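Local coordinates for protein succinylglutamate desuccinylase/aspartoacylase (Ruegeria sp. TM1040, PDB 3NA6) that probably hydrolyses the amide bond of an N-acylated amino acid, as metal-dependent relatives in the succinylglutamate desuccinylase/aspartoacylase family do, at residues G56-D61 and N109-F114; F156-I161 and L206-L211; A177-Y182 and A225-R230; E263-F268 and M316-D321. One frame throughout, in Å; residues are numbered along the deposited sequence.

From the N terminus, contact 1 comes first: 56-61, just after strand 51-55, is joined by 109-114 across an intervening 47 residues, and two loops of the catalytic domain meet there. Contact 2 opens at strand 156-160 and closes at strand 205-210. Contact 3 starts inside that span, at the end of helix 165-178, and closes later on helix 219-235, so the two cross. They touch: Ala157 N lies 3.2 Å from Tyr182 O, and Leu211 packs on Ala225, tying sheet to helical layer. Contact 4 follows in series, closing a helix-free loop in the C-terminal beta part; its nearest atoms lie about 11 Å from those of contact 1.

Contact 1 of 4, residues G56-D61 and N109-F114; sequences GANHGD and NLNRAF
His59 and Asn58 meet Asn109 and Asn111 where two loops of the zinc-exopeptidase-like catalytic domain come together, one of them following strand 51-55. His59, with Glu62 and His145, faces a vacant point consistent with the family's metal site. Two side-chain hydrogen bonds cross the contact. His59 NE2 donates to Asn109 OD1 at 2.9 Å, leaving in the plane of its ring but bent to 138° at the hydrogen; ND1 on the same ring is bonded to Glu62. Asn109 OD1 also takes a weak bond from Asn111 N (3.0 Å), so two donors hold it. Asn58 CG lies anti to the backbone N (chi1 -178°), carrying the amide out to Asn111. There ND2 donates to Asn111 OD1 at 3.2 Å, with the amides nearly perpendicular and the donor well above the carbonyl plane; ND2 also reaches Asp143. Replacing Asn58 by alanine removes the amide and is likely to leave Asn111 OD1 and the Asp143 carboxylate without this donor. Packing is close: Asn58 OD1 rests 3.2 Å from Asn111 CB, while that same CB stands 3.7 Å from His59 NE2. A water links the backbones, donating to Asn58 O at 2.7 Å and accepting from Leu110 N at 3.1 Å.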
loop_
_atom_site.group_PDB
_atom_site.type_symbol
_atom_site.label_atom_id
_atom_site.label_comp_id
_atom_site.label_asym_id
_atom_site.label_seq_id
_atom_site.Cartn_x
_atom_site.Cartn_y
_atom_site.Cartn_z
ATOM N N GLY A 56 -17.507 23.678 7.001
ATOM C CA GLY A 56 -16.576 23.009 7.882
ATOM C C GLY A 56 -15.782 21.983 7.086
ATOM O O GLY A 56 -16.144 21.628 6.003
ATOM N N ALA A 57 -14.682 21.523 7.652
ATOM C CA ALA A 57 -13.850 20.502 7.052
ATOM C C ALA A 57 -13.371 20.864 5.645
ATOM O O ALA A 57 -13.241 20.028 4.769
ATOM C CB ALA A 57 -14.550 19.136 7.098
ATOM N N ASN A 58 -13.049 22.134 5.469
ATOM C CA ASN A 58 -12.213 22.582 4.377
ATOM C C ASN A 58 -11.000 21.643 4.327
ATOM O O ASN A 58 -10.589 21.185 3.251
ATOM C CB ASN A 58 -11.812 24.051 4.651
ATOM C CG ASN A 58 -10.979 24.665 3.550
ATOM O OD1 ASN A 58 -10.080 24.017 3.007
ATOM N ND2 ASN A 58 -11.240 25.971 3.239
ATOM N N HIS A 59 -10.424 21.401 5.505
ATOM C CA HIS A 59 -9.482 20.295 5.746
ATOM C C HIS A 59 -10.212 19.207 6.510
ATOM O O HIS A 59 -10.904 19.491 7.485
ATOM C CB HIS A 59 -8.298 20.788 6.583
ATOM C CG HIS A 59 -7.484 21.830 5.889
ATOM N ND1 HIS A 59 -6.986 22.947 6.530
ATOM C CD2 HIS A 59 -7.109 21.935 4.589
ATOM C CE1 HIS A 59 -6.329 23.690 5.649
ATOM N NE2 HIS A 59 -6.370 23.086 4.470
ATOM N N GLY A 60 -10.015 17.959 6.109
ATOM C CA GLY A 60 -10.846 16.848 6.577
ATOM C C GLY A 60 -10.600 16.371 8.001
ATOM O O GLY A 60 -11.417 15.640 8.527
ATOM N N ASP A 61 -9.479 16.784 8.610
ATOM C CA ASP A 61 -9.102 16.384 9.984
ATOM C C ASP A 61 -9.285 17.511 11.021
ATOM O O ASP A 61 -8.578 17.577 12.053
ATOM C CB ASP A 61 -7.677 15.786 9.997
ATOM C CG ASP A 61 -6.576 16.774 9.534
ATOM O OD1 ASP A 61 -6.884 17.835 8.947
ATOM O OD2 ASP A 61 -5.374 16.490 9.788
ATOM N N ASN A 109 -5.392 20.085 -1.515
ATOM C CA ASN A 109 -5.680 20.988 -0.413
ATOM C C ASN A 109 -6.719 21.984 -0.909
ATOM O O ASN A 109 -6.417 22.892 -1.713
ATOM C CB ASN A 109 -4.417 21.726 0.046
ATOM C CG ASN A 109 -4.677 22.636 1.244
ATOM O OD1 ASN A 109 -5.833 22.882 1.612
ATOM N ND2 ASN A 109 -3.607 23.124 1.869
ATOM N N LEU A 110 -7.944 21.800 -0.445
ATOM C CA LEU A 110 -9.067 22.554 -0.991
ATOM C C LEU A 110 -8.844 24.031 -0.713
ATOM O O LEU A 110 -9.160 24.871 -1.564
ATOM C CB LEU A 110 -10.400 22.107 -0.377
ATOM C CG LEU A 110 -11.686 22.845 -0.800
ATOM C CD1 LEU A 110 -11.865 22.961 -2.337
ATOM C CD2 LEU A 110 -12.888 22.186 -0.179
ATOM N N ASN A 111 -8.244 24.334 0.452
ATOM C CA ASN A 111 -8.026 25.709 0.836
ATOM C C ASN A 111 -7.054 26.455 -0.045
ATOM O O ASN A 111 -6.995 27.686 0.046
ATOM C CB ASN A 111 -7.574 25.847 2.281
ATOM C CG ASN A 111 -7.801 27.250 2.821
ATOM O OD1 ASN A 111 -8.800 27.898 2.497
ATOM N ND2 ASN A 111 -6.862 27.740 3.630
ATOM N N ARG A 112 -6.304 25.756 -0.890
ATOM C CA ARG A 112 -5.435 26.419 -1.867
ATOM C C ARG A 112 -5.811 26.076 -3.319
ATOM O O ARG A 112 -5.005 26.266 -4.220
ATOM C CB ARG A 112 -3.960 26.070 -1.571
ATOM C CG ARG A 112 -3.626 26.102 -0.060
ATOM C CD ARG A 112 -2.192 26.580 0.260
ATOM N NE ARG A 112 -1.825 26.347 1.659
ATOM C CZ ARG A 112 -0.765 25.646 2.056
ATOM N NH1 ARG A 112 0.069 25.118 1.168
ATOM N NH2 ARG A 112 -0.527 25.494 3.350
ATOM N N ALA A 113 -7.039 25.589 -3.542
ATOM C CA ALA A 113 -7.483 25.154 -4.872
ATOM C C ALA A 113 -8.238 26.210 -5.693
ATOM O O ALA A 113 -8.606 25.956 -6.842
ATOM C CB ALA A 113 -8.315 23.854 -4.754
ATOM N N PHE A 114 -8.451 27.389 -5.126
ATOM C CA PHE A 114 -9.316 28.413 -5.749
ATOM C C PHE A 114 -8.572 29.219 -6.828
ATOM O O PHE A 114 -7.380 29.440 -6.709
ATOM C CB PHE A 114 -9.960 29.288 -4.670
ATOM C CG PHE A 114 -11.098 28.597 -4.002
ATOM C CD1 PHE A 114 -10.861 27.626 -3.034
ATOM C CD2 PHE A 114 -12.388 28.797 -4.439
ATOM C CE1 PHE A 114 -11.896 26.913 -2.492
ATOM C CE2 PHE A 114 -13.441 28.084 -3.878
ATOM C CZ PHE A 114 -13.179 27.143 -2.906
HETATM O O HOH W 1 -8.548 19.982 1.934
#

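Contact 2 of 4, residues F156-I161 and L206-L211; sequences FAAAHI and LVTTEL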
loop_
_atom_site.group_PDB
_atom_site.type_symbol
_atom_site.label_atom_id
_atom_site.label_comp_id
_atom_site.label_asym_id
_atom_site.label_seq_id
_atom_site.Cartn_x
_atom_site.Cartn_y
_atom_site.Cartn_z
ATOM N N PHE A 156 -8.869 30.802 18.314
ATOM C CA PHE A 156 -9.123 32.185 17.867
ATOM C C PHE A 156 -10.086 32.321 16.687
ATOM O O PHE A 156 -10.260 31.406 15.874
ATOM C CB PHE A 156 -7.820 32.996 17.642
ATOM C CG PHE A 156 -6.959 32.500 16.533
ATOM C CD1 PHE A 156 -7.221 32.850 15.221
ATOM C CD2 PHE A 156 -5.864 31.699 16.790
ATOM C CE1 PHE A 156 -6.389 32.397 14.180
ATOM C CE2 PHE A 156 -5.046 31.253 15.760
ATOM C CZ PHE A 156 -5.316 31.603 14.460
ATOM N N ALA A 157 -10.740 33.471 16.625
ATOM C CA ALA A 157 -11.388 33.925 15.385
ATOM C C ALA A 157 -10.440 34.949 14.753
ATOM O O ALA A 157 -9.798 35.736 15.486
ATOM C CB ALA A 157 -12.715 34.553 15.703
ATOM N N ALA A 158 -10.364 34.953 13.417
ATOM C CA ALA A 158 -9.439 35.804 12.677
ATOM C C ALA A 158 -10.152 36.640 11.622
ATOM O O ALA A 158 -11.071 36.158 10.961
ATOM C CB ALA A 158 -8.345 34.984 12.020
ATOM N N ALA A 159 -9.705 37.887 11.499
ATOM C CA ALA A 159 -10.112 38.837 10.455
ATOM C C ALA A 159 -8.846 39.304 9.723
ATOM O O ALA A 159 -7.763 39.428 10.354
ATOM C CB ALA A 159 -10.785 40.073 11.114
ATOM N N HIS A 160 -8.982 39.630 8.438
ATOM C CA HIS A 160 -7.827 39.935 7.622
ATOM C C HIS A 160 -7.619 41.421 7.379
ATOM O O HIS A 160 -8.561 42.207 7.351
ATOM C CB HIS A 160 -7.890 39.174 6.304
ATOM C CG HIS A 160 -7.771 37.694 6.471
ATOM N ND1 HIS A 160 -8.692 36.802 5.954
ATOM C CD2 HIS A 160 -6.866 36.946 7.152
ATOM C CE1 HIS A 160 -8.351 35.572 6.298
ATOM N NE2 HIS A 160 -7.242 35.631 7.016
ATOM N N ILE A 161 -6.347 41.780 7.240
ATOM C CA ILE A 161 -5.938 43.074 6.777
ATOM C C ILE A 161 -6.095 43.016 5.273
ATOM O O ILE A 161 -5.509 42.138 4.601
ATOM C CB ILE A 161 -4.482 43.363 7.136
ATOM C CG1 ILE A 161 -4.312 43.450 8.665
ATOM C CG2 ILE A 161 -4.009 44.667 6.446
ATOM C CD1 ILE A 161 -5.128 44.615 9.340
ATOM N N LEU A 206 -15.840 37.669 5.400
ATOM C CA LEU A 206 -15.422 36.327 5.683
ATOM C C LEU A 206 -15.109 36.244 7.181
ATOM O O LEU A 206 -14.430 37.123 7.716
ATOM C CB LEU A 206 -14.169 35.938 4.880
ATOM C CG LEU A 206 -13.580 34.619 5.425
ATOM C CD1 LEU A 206 -14.088 33.410 4.620
ATOM C CD2 LEU A 206 -12.080 34.692 5.539
ATOM N N VAL A 207 -15.610 35.189 7.831
ATOM C CA VAL A 207 -15.299 34.875 9.238
ATOM C C VAL A 207 -14.530 33.565 9.213
ATOM O O VAL A 207 -14.942 32.598 8.553
ATOM C CB VAL A 207 -16.623 34.749 10.050
ATOM C CG1 VAL A 207 -16.421 34.031 11.371
ATOM C CG2 VAL A 207 -17.229 36.119 10.231
ATOM N N THR A 208 -13.363 33.548 9.827
ATOM C CA THR A 208 -12.556 32.346 9.855
ATOM C C THR A 208 -12.012 32.115 11.256
ATOM O O THR A 208 -12.007 33.018 12.099
ATOM C CB THR A 208 -11.452 32.321 8.760
ATOM O OG1 THR A 208 -10.868 31.009 8.686
ATOM C CG2 THR A 208 -10.360 33.367 9.002
ATOM N N THR A 209 -11.599 30.881 11.512
ATOM C CA THR A 209 -11.119 30.481 12.824
ATOM C C THR A 209 -9.881 29.563 12.809
ATOM O O THR A 209 -9.482 28.985 11.765
ATOM C CB THR A 209 -12.187 29.650 13.506
ATOM O OG1 THR A 209 -12.280 28.395 12.830
ATOM C CG2 THR A 209 -13.545 30.303 13.482
ATOM N N GLU A 210 -9.311 29.393 13.993
ATOM C CA GLU A 210 -8.495 28.210 14.330
ATOM C C GLU A 210 -8.924 27.805 15.729
ATOM O O GLU A 210 -8.573 28.491 16.668
ATOM C CB GLU A 210 -6.994 28.535 14.333
ATOM C CG GLU A 210 -6.384 28.806 12.952
ATOM C CD GLU A 210 -6.201 27.551 12.112
ATOM O OE1 GLU A 210 -6.564 26.456 12.574
ATOM O OE2 GLU A 210 -5.676 27.658 10.991
ATOM N N LEU A 211 -9.709 26.736 15.881
ATOM C CA LEU A 211 -10.362 26.470 17.172
ATOM C C LEU A 211 -9.769 25.341 18.007
ATOM O O LEU A 211 -10.349 24.960 19.019
ATOM C CB LEU A 211 -11.854 26.213 16.986
ATOM C CG LEU A 211 -12.655 27.374 16.402
ATOM C CD1 LEU A 211 -14.108 26.920 16.236
ATOM C CD2 LEU A 211 -12.509 28.626 17.244
HETATM O O HOH W 2 -13.814 35.780 11.766
#
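Phe156 and Glu210 lie side by side across two antiparallel strands, their side chains pointing the same way. The ring reaches its neighbour because CG sits between the backbone N and the carbonyl carbon (chi1 65°), which turns one face to Glu210. CB of the glutamate stands 3.8 Å from the ring centroid in a CH-pi contact, and Glu210 CG lies 3.4 Å from Phe156 CZ. The glutamate chain bends at chi2, and its side chain touches His145 of the possible metal site. A serine in place of Phe156 would probably leave the Glu210 methylenes without that face and its carboxylate arm freer to turn. Ala158 and Thr208 share this side of the sheet. Thr208 puts OG1 anti to the backbone N (chi1 -169°), where it bonds Asp143 O, and leaves CG2 4.0 Å from Ala158 CB. Farther along, the His160 ring meets Leu206 CD2 at its edge, CE1 to CD2 being 3.9 Å, while ND1 is held by Glu200. Phe156 and Glu210 exchange two backbone bonds, and Ala158 N donates to Thr208 O at 2.9 Å. A water joins Ala158 O to Thr208 N. This antiparallel pairing, inside an otherwise largely parallel run of strands, belongs to the central mixed sheet of the zinc-exopeptidase-like fold.

Contact 3 of 4, residues A177-Y182 and A225-R230; sequences AFNAPY and AKKGLR
Phe178 and Gly228 bring their CA atoms within 4.0 Å at the C-terminal end of helix 165-178, just before Asn179 leaves helical geometry with positive phi (61°). That helix is the crossover of a beta-alpha-beta unit, between parallel strands 156-160 and 182-186, and it meets helix 219-235 here. The Phe178 ring lies flat on the backbone of the second helix. Gly228 CA stands over the middle of one face, 3.3 Å from the centroid and only 4° off the ring normal, a CH-pi contact, and Gly228 C lies over the same ring. A CB at this position would run into Phe178 CZ, so the fit depends on glycine. The ring also touches Ala157 and Val232, which places it between the strand and the helix.

The polar part gathers on one ammonium. Lys227 leaves its helix with CG anti to the backbone N (chi1 164°) and stays extended to its end, which carries NZ across to the residue closing the other helix. There NZ donates to Asn179 O at 2.8 Å, in the carbonyl plane, and to Asn179 OD1, also at 2.8 Å but from above the amide plane. Asp246 adds a salt bridge to the same nitrogen, and its backbone N donates to Asn179 OD1, so lysine, asparagine and aspartate form one polar cluster. The same Gly228 CA that covers the ring also makes a CA-H...O contact with Phe178 O at 3.3 Å.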
loop_
_atom_site.group_PDB
_atom_site.type_symbol
_atom_site.label_atom_id
_atom_site.label_comp_id
_atom_site.label_asym_id
_atom_site.label_seq_id
_atom_site.Cartn_x
_atom_site.Cartn_y
_atom_site.Cartn_z
ATOM N N ALA A 177 -17.759 39.800 16.915
ATOM C CA ALA A 177 -19.036 39.180 17.284
ATOM C C ALA A 177 -18.847 37.690 17.590
ATOM O O ALA A 177 -19.481 37.174 18.497
ATOM C CB ALA A 177 -20.080 39.334 16.178
ATOM N N PHE A 178 -18.015 37.006 16.798
ATOM C CA PHE A 178 -17.747 35.564 17.013
ATOM C C PHE A 178 -17.320 35.337 18.452
ATOM O O PHE A 178 -17.782 34.402 19.108
ATOM C CB PHE A 178 -16.653 35.048 16.058
ATOM C CG PHE A 178 -16.554 33.531 15.992
ATOM C CD1 PHE A 178 -15.828 32.829 16.938
ATOM C CD2 PHE A 178 -17.164 32.817 14.959
ATOM C CE1 PHE A 178 -15.724 31.428 16.871
ATOM C CE2 PHE A 178 -17.077 31.440 14.880
ATOM C CZ PHE A 178 -16.341 30.732 15.844
ATOM N N ASN A 179 -16.453 36.225 18.936
ATOM C CA ASN A 179 -16.089 36.307 20.348
ATOM C C ASN A 179 -15.439 35.021 20.878
ATOM O O ASN A 179 -15.812 34.468 21.938
ATOM C CB ASN A 179 -17.304 36.736 21.173
ATOM C CG ASN A 179 -16.983 36.970 22.652
ATOM O OD1 ASN A 179 -17.606 36.355 23.513
ATOM N ND2 ASN A 179 -16.015 37.842 22.942
ATOM N N ALA A 180 -14.447 34.550 20.134
ATOM C CA ALA A 180 -13.668 33.382 20.564
ATOM C C ALA A 180 -12.810 33.828 21.745
ATOM O O ALA A 180 -12.688 35.036 22.019
ATOM C CB ALA A 180 -12.802 32.830 19.414
ATOM N N PRO A 181 -12.242 32.876 22.477
ATOM C CA PRO A 181 -11.439 33.301 23.632
ATOM C C PRO A 181 -10.201 34.092 23.221
ATOM O O PRO A 181 -9.675 34.845 24.026
ATOM C CB PRO A 181 -11.051 31.970 24.304
ATOM C CG PRO A 181 -12.145 31.029 23.898
ATOM C CD PRO A 181 -12.477 31.425 22.474
ATOM N N TYR A 182 -9.737 33.921 21.986
ATOM C CA TYR A 182 -8.695 34.789 21.428
ATOM C C TYR A 182 -9.199 35.423 20.129
ATOM O O TYR A 182 -10.022 34.845 19.420
ATOM C CB TYR A 182 -7.373 34.050 21.162
ATOM C CG TYR A 182 -6.668 33.584 22.393
ATOM C CD1 TYR A 182 -7.087 32.439 23.048
ATOM C CD2 TYR A 182 -5.583 34.283 22.905
ATOM C CE1 TYR A 182 -6.459 31.993 24.166
ATOM C CE2 TYR A 182 -4.939 33.838 24.031
ATOM C CZ TYR A 182 -5.391 32.698 24.663
ATOM O OH TYR A 182 -4.764 32.235 25.787
ATOM N N ALA A 225 -17.197 26.961 18.902
ATOM C CA ALA A 225 -17.684 26.968 17.524
ATOM C C ALA A 225 -19.175 27.278 17.439
ATOM O O ALA A 225 -19.590 28.048 16.583
ATOM C CB ALA A 225 -17.391 25.613 16.804
ATOM N N LYS A 226 -19.975 26.666 18.315
ATOM C CA LYS A 226 -21.415 26.873 18.303
ATOM C C LYS A 226 -21.823 28.318 18.676
ATOM O O LYS A 226 -22.738 28.902 18.039
ATOM C CB LYS A 226 -22.128 25.897 19.243
ATOM C CG LYS A 226 -22.057 24.442 18.798
ATOM C CD LYS A 226 -22.775 23.523 19.796
ATOM C CE LYS A 226 -22.430 22.056 19.571
ATOM N NZ LYS A 226 -23.049 21.225 20.600
ATOM N N LYS A 227 -21.183 28.857 19.711
ATOM C CA LYS A 227 -21.456 30.223 20.169
ATOM C C LYS A 227 -21.033 31.227 19.092
ATOM O O LYS A 227 -21.777 32.154 18.746
ATOM C CB LYS A 227 -20.718 30.495 21.479
ATOM C CG LYS A 227 -20.565 31.951 21.907
ATOM C CD LYS A 227 -19.468 32.086 23.020
ATOM C CE LYS A 227 -18.914 33.488 23.120
ATOM N NZ LYS A 227 -17.646 33.603 23.913
ATOM N N GLY A 228 -19.826 31.042 18.592
ATOM C CA GLY A 228 -19.284 31.906 17.548
ATOM C C GLY A 228 -20.191 31.904 16.321
ATOM O O GLY A 228 -20.486 32.962 15.790
ATOM N N LEU A 229 -20.670 30.728 15.915
ATOM C CA LEU A 229 -21.562 30.577 14.758
ATOM C C LEU A 229 -22.894 31.270 14.989
ATOM O O LEU A 229 -23.357 32.064 14.145
ATOM C CB LEU A 229 -21.823 29.115 14.470
ATOM C CG LEU A 229 -22.725 28.722 13.293
ATOM C CD1 LEU A 229 -22.211 29.424 12.007
ATOM C CD2 LEU A 229 -22.832 27.146 13.135
ATOM N N ARG A 230 -23.491 31.011 16.155
ATOM C CA ARG A 230 -24.736 31.650 16.499
ATOM C C ARG A 230 -24.550 33.170 16.583
ATOM O O ARG A 230 -25.341 33.928 15.990
ATOM C CB ARG A 230 -25.304 31.084 17.790
ATOM C CG ARG A 230 -26.677 31.649 18.137
ATOM C CD ARG A 230 -27.255 31.052 19.447
ATOM N NE ARG A 230 -28.403 31.831 19.913
ATOM C CZ ARG A 230 -28.349 32.925 20.685
ATOM N NH1 ARG A 230 -27.197 33.413 21.152
ATOM N NH2 ARG A 230 -29.480 33.542 20.999
#

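Contact 4 of 4, residues E263-F268 and M316-D321; sequences EHDGLF and MIKSGD
Gly266 O is gripped by Ile317 N, whose hydrogen bond of 2.8 Å arrives nearly along the C=O axis, and is approached by Met316 CA in a CA-H...O contact. Met316, a selenomethionine, also bends at chi2 (73°), which folds Met316 SE back to 3.4 Å from Gly266 O and its CE over Gly266 CA. Returning the bond, Gly266 N donates to Ile317 O at 3.0 Å, which also receives a CA-H...O contact from Asp265. Gly266 and Ile317 thus form a hydrogen-bonded antiparallel pair, next to the non-hydrogen-bonded pair of Leu267 and Met316.

One residue earlier, Asp265 OD1 takes the backbone N of Ser319 on its anti side, at 2.8 Å and 165°. Beyond the last bridge this side-chain bond continues the link between the segments, at the start of the turn. Ile317 packs obliquely against Phe268, with CD1 of the isoleucine 3.7 Å from CD1 of the ring; the ring also meets His312 edge-to-face.

Lys318 to Asp321 make a type II turn, with Gly320 at the positive phi (90°) that suits glycine. Asp321 N donates to Lys318 O at 3.0 Å to close it, and Lys318 N donates in turn to Asp321 OD2 at 2.8 Å. The second subunit receives its outer side: Lys318 NZ bonds Asp31 O, and Gly320 O bonds Ser36, both of that neighbouring chain. The turn leads directly to Cys322, disulfide-bonded to Cys258. The whole is an edge pairing in a four-stranded antiparallel sheet of the C-terminal beta part, ended by a tight turn at a subunit interface.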
loop_
_atom_site.group_PDB
_atom_site.type_symbol
_atom_site.label_atom_id
_atom_site.label_comp_id
_atom_site.label_asym_id
_atom_site.label_seq_id
_atom_site.Cartn_x
_atom_site.Cartn_y
_atom_site.Cartn_z
ATOM N N GLU A 263 15.045 21.223 12.804
ATOM C CA GLU A 263 16.045 20.750 11.846
ATOM C C GLU A 263 16.381 19.269 12.091
ATOM O O GLU A 263 17.386 18.770 11.563
ATOM C CB GLU A 263 17.299 21.631 11.913
ATOM C CG GLU A 263 17.053 23.065 11.432
ATOM C CD GLU A 263 18.329 23.928 11.311
ATOM O OE1 GLU A 263 19.286 23.706 12.071
ATOM O OE2 GLU A 263 18.357 24.846 10.454
ATOM N N HIS A 264 15.535 18.575 12.879
ATOM C CA HIS A 264 15.805 17.206 13.335
ATOM C C HIS A 264 14.528 16.392 13.475
ATOM O O HIS A 264 13.524 16.915 13.907
ATOM C CB HIS A 264 16.470 17.251 14.706
ATOM C CG HIS A 264 17.755 18.011 14.740
ATOM N ND1 HIS A 264 18.979 17.419 14.495
ATOM C CD2 HIS A 264 18.009 19.315 14.989
ATOM C CE1 HIS A 264 19.931 18.326 14.598
ATOM N NE2 HIS A 264 19.372 19.487 14.888
ATOM N N ASP A 265 14.569 15.115 13.110
ATOM C CA ASP A 265 13.494 14.188 13.452
ATOM C C ASP A 265 13.750 13.758 14.880
ATOM O O ASP A 265 14.890 13.477 15.251
ATOM C CB ASP A 265 13.530 12.911 12.600
ATOM C CG ASP A 265 13.435 13.184 11.093
ATOM O OD1 ASP A 265 12.686 14.075 10.679
ATOM O OD2 ASP A 265 14.118 12.483 10.318
ATOM N N GLY A 266 12.702 13.667 15.672
ATOM C CA GLY A 266 12.821 13.004 16.950
ATOM C C GLY A 266 11.580 13.024 17.797
ATOM O O GLY A 266 10.458 13.295 17.305
ATOM N N LEU A 267 11.819 12.722 19.070
ATOM C CA LEU A 267 10.840 12.754 20.144
ATOM C C LEU A 267 10.649 14.200 20.585
ATOM O O LEU A 267 11.570 14.845 21.062
ATOM C CB LEU A 267 11.327 11.907 21.333
ATOM C CG LEU A 267 10.431 11.818 22.579
ATOM C CD1 LEU A 267 9.098 11.242 22.168
ATOM C CD2 LEU A 267 11.065 10.999 23.731
ATOM N N PHE A 268 9.428 14.688 20.476
ATOM C CA PHE A 268 9.150 16.116 20.688
ATOM C C PHE A 268 8.724 16.371 22.129
ATOM O O PHE A 268 7.729 15.789 22.603
ATOM C CB PHE A 268 8.012 16.536 19.773
ATOM C CG PHE A 268 7.680 17.991 19.840
ATOM C CD1 PHE A 268 8.602 18.935 19.428
ATOM C CD2 PHE A 268 6.454 18.417 20.288
ATOM C CE1 PHE A 268 8.326 20.254 19.435
ATOM C CE2 PHE A 268 6.173 19.793 20.330
ATOM C CZ PHE A 268 7.113 20.692 19.869
HETATM N N MSE A 316 6.133 12.656 17.732
HETATM C CA MSE A 316 7.302 12.576 16.901
HETATM C C MSE A 316 7.246 13.827 16.032
HETATM O O MSE A 316 6.166 14.166 15.504
HETATM C CB MSE A 316 7.171 11.301 16.062
HETATM C CG MSE A 316 8.404 10.832 15.434
HETATM SE SE MSE A 316 9.662 10.038 16.733
HETATM C CE MSE A 316 11.083 10.322 15.402
ATOM N N ILE A 317 8.385 14.526 15.900
ATOM C CA ILE A 317 8.494 15.682 15.046
ATOM C C ILE A 317 9.482 15.351 13.919
ATOM O O ILE A 317 10.357 14.515 14.083
ATOM C CB ILE A 317 8.896 16.950 15.845
ATOM C CG1 ILE A 317 8.779 18.208 14.963
ATOM C CG2 ILE A 317 10.340 16.772 16.479
ATOM C CD1 ILE A 317 8.863 19.566 15.773
ATOM N N LYS A 318 9.291 15.973 12.763
ATOM C CA LYS A 318 10.152 15.763 11.610
ATOM C C LYS A 318 10.958 16.994 11.283
ATOM O O LYS A 318 10.548 18.118 11.557
ATOM C CB LYS A 318 9.308 15.405 10.405
ATOM C CG LYS A 318 8.518 14.161 10.645
ATOM C CD LYS A 318 7.946 13.640 9.360
ATOM C CE LYS A 318 6.631 14.267 9.109
ATOM N NZ LYS A 318 5.720 13.751 10.155
ATOM N N SER A 319 12.099 16.775 10.654
ATOM C CA SER A 319 12.855 17.856 10.091
ATOM C C SER A 319 11.964 18.737 9.197
ATOM O O SER A 319 11.193 18.254 8.352
ATOM C CB SER A 319 14.043 17.299 9.315
ATOM O OG SER A 319 14.917 18.348 9.016
ATOM N N GLY A 320 12.025 20.041 9.453
ATOM C CA GLY A 320 11.254 21.019 8.720
ATOM C C GLY A 320 9.880 21.322 9.311
ATOM O O GLY A 320 9.180 22.177 8.776
ATOM N N ASP A 321 9.474 20.621 10.380
ATOM C CA ASP A 321 8.166 20.891 11.039
ATOM C C ASP A 321 8.245 22.160 11.869
ATOM O O ASP A 321 9.251 22.399 12.551
ATOM C CB ASP A 321 7.720 19.742 11.952
ATOM C CG ASP A 321 7.304 18.489 11.188
ATOM O OD1 ASP A 321 7.156 18.551 9.961
ATOM O OD2 ASP A 321 7.144 17.412 11.813
#